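Local coordinates for protein unsaturated glucuronyl hydrolase (Streptococcus agalactiae, PDB 2ZZR) that hydrolyses unsaturated hyaluronan, chondroitin and heparin disaccharides, releasing the unsaturated uronic acid at their non-reducing end, at residues 381-384 / 385-389. Numbering follows the deposited sequence.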
ATOM      1  N   TYR A 381      -2.128  -6.584   1.733  1.00 12.73           N
ATOM      2  CA  TYR A 381      -1.725  -6.543   0.320  1.00 12.85           C
ATOM      3  C   TYR A 381      -1.431  -7.930  -0.263  1.00 13.14           C
ATOM      4  O   TYR A 381      -1.637  -8.169  -1.458  1.00 13.05           O
ATOM      5  CB  TYR A 381      -0.572  -5.553   0.086  1.00 12.60           C
ATOM      6  CG  TYR A 381      -1.008  -4.115   0.276  1.00 12.51           C
ATOM      7  CD1 TYR A 381      -1.956  -3.535  -0.572  1.00 12.09           C
ATOM      8  CD2 TYR A 381      -0.471  -3.328   1.303  1.00 12.48           C
ATOM      9  CE1 TYR A 381      -2.374  -2.218  -0.394  1.00 11.57           C
ATOM     10  CE2 TYR A 381      -0.875  -2.015   1.482  1.00 11.65           C
ATOM     11  CZ  TYR A 381      -1.815  -1.464   0.633  1.00 12.61           C
ATOM     12  OH  TYR A 381      -2.218  -0.172   0.818  1.00 12.31           O
ATOM     13  N   TYR A 382      -0.975  -8.846   0.587  1.00 12.92           N
ATOM     14  CA  TYR A 382      -0.812 -10.237   0.180  1.00 13.27           C
ATOM     15  C   TYR A 382      -2.170 -10.826  -0.222  1.00 13.21           C
ATOM     16  O   TYR A 382      -2.320 -11.373  -1.320  1.00 13.12           O
ATOM     17  CB  TYR A 382      -0.159 -11.047   1.309  1.00 13.49           C
ATOM     18  CG  TYR A 382      -0.172 -12.546   1.108  1.00 14.20           C
ATOM     19  CD1 TYR A 382       0.531 -13.137   0.057  1.00 14.04           C
ATOM     20  CD2 TYR A 382      -0.877 -13.375   1.985  1.00 14.68           C
ATOM     21  CE1 TYR A 382       0.522 -14.518  -0.125  1.00 15.74           C
ATOM     22  CE2 TYR A 382      -0.887 -14.761   1.816  1.00 15.57           C
ATOM     23  CZ  TYR A 382      -0.189 -15.320   0.758  1.00 14.56           C
ATOM     24  OH  TYR A 382      -0.186 -16.686   0.579  1.00 16.17           O
ATOM     25  N   LEU A 383      -3.161 -10.695   0.654  1.00 13.03           N
ATOM     26  CA  LEU A 383      -4.507 -11.176   0.340  1.00 13.07           C
ATOM     27  C   LEU A 383      -5.135 -10.415  -0.843  1.00 12.82           C
ATOM     28  O   LEU A 383      -5.814 -11.015  -1.673  1.00 12.89           O
ATOM     29  CB  LEU A 383      -5.411 -11.142   1.573  1.00 13.34           C
ATOM     30  CG  LEU A 383      -6.805 -11.764   1.452  1.00 14.06           C
ATOM     31  CD1 LEU A 383      -6.719 -13.217   0.982  1.00 15.37           C
ATOM     32  CD2 LEU A 383      -7.530 -11.661   2.789  1.00 13.74           C
ATOM     33  N   GLU A 384      -4.891  -9.108  -0.939  1.00 12.08           N
ATOM     34  CA  GLU A 384      -5.376  -8.349  -2.095  1.00 11.82           C
ATOM     35  C   GLU A 384      -4.769  -8.883  -3.395  1.00 11.80           C
ATOM     36  O   GLU A 384      -5.469  -8.989  -4.410  1.00 12.00           O
ATOM     37  CB  GLU A 384      -5.117  -6.844  -1.948  1.00 11.67           C
ATOM     38  CG  GLU A 384      -5.908  -6.034  -2.965  1.00 11.58           C
ATOM     39  CD  GLU A 384      -5.387  -4.625  -3.131  1.00 12.06           C
ATOM     40  OE1 GLU A 384      -5.750  -3.767  -2.308  1.00 12.79           O
ATOM     41  OE2 GLU A 384      -4.638  -4.381  -4.102  1.00 12.79           O
ATOM     42  N   ALA A 385      -3.480  -9.226  -3.365  1.00 11.75           N
ATOM     43  CA  ALA A 385      -2.813  -9.803  -4.533  1.00 11.89           C
ATOM     44  C   ALA A 385      -3.465 -11.125  -4.919  1.00 12.31           C
ATOM     45  O   ALA A 385      -3.731 -11.376  -6.099  1.00 12.20           O
ATOM     46  CB  ALA A 385      -1.324 -10.008  -4.271  1.00 11.93           C
ATOM     47  N   LEU A 386      -3.728 -11.962  -3.917  1.00 12.31           N
ATOM     48  CA  LEU A 386      -4.371 -13.250  -4.157  1.00 12.69           C
ATOM     49  C   LEU A 386      -5.738 -13.071  -4.815  1.00 12.46           C
ATOM     50  O   LEU A 386      -6.037 -13.725  -5.837  1.00 13.31           O
ATOM     51  CB  LEU A 386      -4.491 -14.036  -2.851  1.00 12.50           C
ATOM     52  CG  LEU A 386      -3.167 -14.546  -2.272  1.00 13.20           C
ATOM     53  CD1 LEU A 386      -3.437 -15.236  -0.921  1.00 13.23           C
ATOM     54  CD2 LEU A 386      -2.449 -15.486  -3.238  1.00 13.93           C
ATOM     55  N   ILE A 387      -6.547 -12.176  -4.244  1.00 12.20           N
ATOM     56  CA  ILE A 387      -7.891 -11.880  -4.753  1.00 12.28           C
ATOM     57  C   ILE A 387      -7.835 -11.235  -6.151  1.00 12.08           C
ATOM     58  O   ILE A 387      -8.634 -11.579  -7.028  1.00 11.64           O
ATOM     59  CB  ILE A 387      -8.721 -11.018  -3.744  1.00 12.35           C
ATOM     60  CG1 ILE A 387      -9.014 -11.807  -2.451  1.00 12.35           C
ATOM     61  CG2 ILE A 387     -10.024 -10.472  -4.375  1.00 12.49           C
ATOM     62  CD1 ILE A 387      -9.877 -13.077  -2.620  1.00 13.59           C
ATOM     63  N   ARG A 388      -6.877 -10.327  -6.359  1.00 11.98           N
ATOM     64  CA  ARG A 388      -6.631  -9.755  -7.690  1.00 11.66           C
ATOM     65  C   ARG A 388      -6.416 -10.836  -8.753  1.00 12.25           C
ATOM     66  O   ARG A 388      -6.977 -10.756  -9.850  1.00 12.01           O
ATOM     67  CB  ARG A 388      -5.418  -8.819  -7.670  1.00 11.84           C
ATOM     68  CG  ARG A 388      -5.731  -7.390  -7.226  1.00 11.56           C
ATOM     69  CD  ARG A 388      -4.434  -6.589  -7.085  1.00 11.13           C
ATOM     70  NE  ARG A 388      -4.698  -5.165  -6.867  1.00 10.51           N
ATOM     71  CZ  ARG A 388      -4.951  -4.290  -7.840  1.00 11.22           C
ATOM     72  NH1 ARG A 388      -4.961  -4.680  -9.114  1.00 10.19           N
ATOM     73  NH2 ARG A 388      -5.197  -3.021  -7.542  1.00  9.95           N
ATOM     74  N   PHE A 389      -5.597 -11.834  -8.430  1.00 12.64           N
ATOM     75  CA  PHE A 389      -5.262 -12.898  -9.381  1.00 13.29           C
ATOM     76  C   PHE A 389      -6.452 -13.813  -9.636  1.00 14.19           C
ATOM     77  O   PHE A 389      -6.625 -14.331 -10.748  1.00 14.26           O
ATOM     78  CB  PHE A 389      -4.093 -13.725  -8.848  1.00 13.11           C
ATOM     79  CG  PHE A 389      -2.745 -13.197  -9.224  1.00 13.05           C
ATOM     80  CD1 PHE A 389      -2.390 -11.874  -8.954  1.00 12.65           C
ATOM     81  CD2 PHE A 389      -1.809 -14.033  -9.821  1.00 13.05           C
ATOM     82  CE1 PHE A 389      -1.126 -11.394  -9.289  1.00 13.02           C
ATOM     83  CE2 PHE A 389      -0.546 -13.562 -10.159  1.00 13.96           C
ATOM     84  CZ  PHE A 389      -0.204 -12.241  -9.892  1.00 13.47           C
TER
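Leu386 lays its CD1 methyl over one face of the Tyr382 ring, one turn earlier on the same helix. In this CH-pi contact the methyl sits 4.0 Å from the ring centroid and is shifted toward the phenol end, where Leu386 CD1 lies 3.7 Å from Tyr382 CZ. Tyr382 takes chi1 169°, with CG beside its own carbonyl carbon, so the ring stands out from the helix; the Leu386 side chain reaches back toward it. Leu383 CD1 touches Leu386 CD1 more loosely, at 4.3 Å. Helices 25-46 and 328-346 pack against this apolar side, with Ala31 and Ile343 each meeting both Tyr382 and Leu386.

A second i to i+4 pair, Glu384 and Arg388, is polar. The two side chains run side by side. Arg388 NE donates to Glu384 OE2 at 2.9 Å in a nearly straight hydrogen bond (174°) that is part of a salt bridge. The oxygen lies in the guanidinium plane, at its edge. Glu384 OE2 is met on its anti side, with the donor tilted out of the carboxylate plane, and the two planes are turned 46° apart. Arg388 is extended from CG to NE, which brings NE level with the carboxylate.

Both buried ends have further partners. Glu384 OE1 accepts from Tyr380 OH and Trp397 NE1. Arg388 NH1 forms a salt bridge with Glu316, and NH2 bonds to Tyr253 OH. These bonds should fix the rotation of both groups and offset their charges.

The side chain of Tyr381 comes within about 4 Å of that of Trp250, which probably binds substrate. The two i to i+4 contacts, one apolar and one a salt bridge, lie on different sides of a largely buried part of helix 376-390 in the (alpha/alpha)6 barrel of glycoside hydrolase family 88.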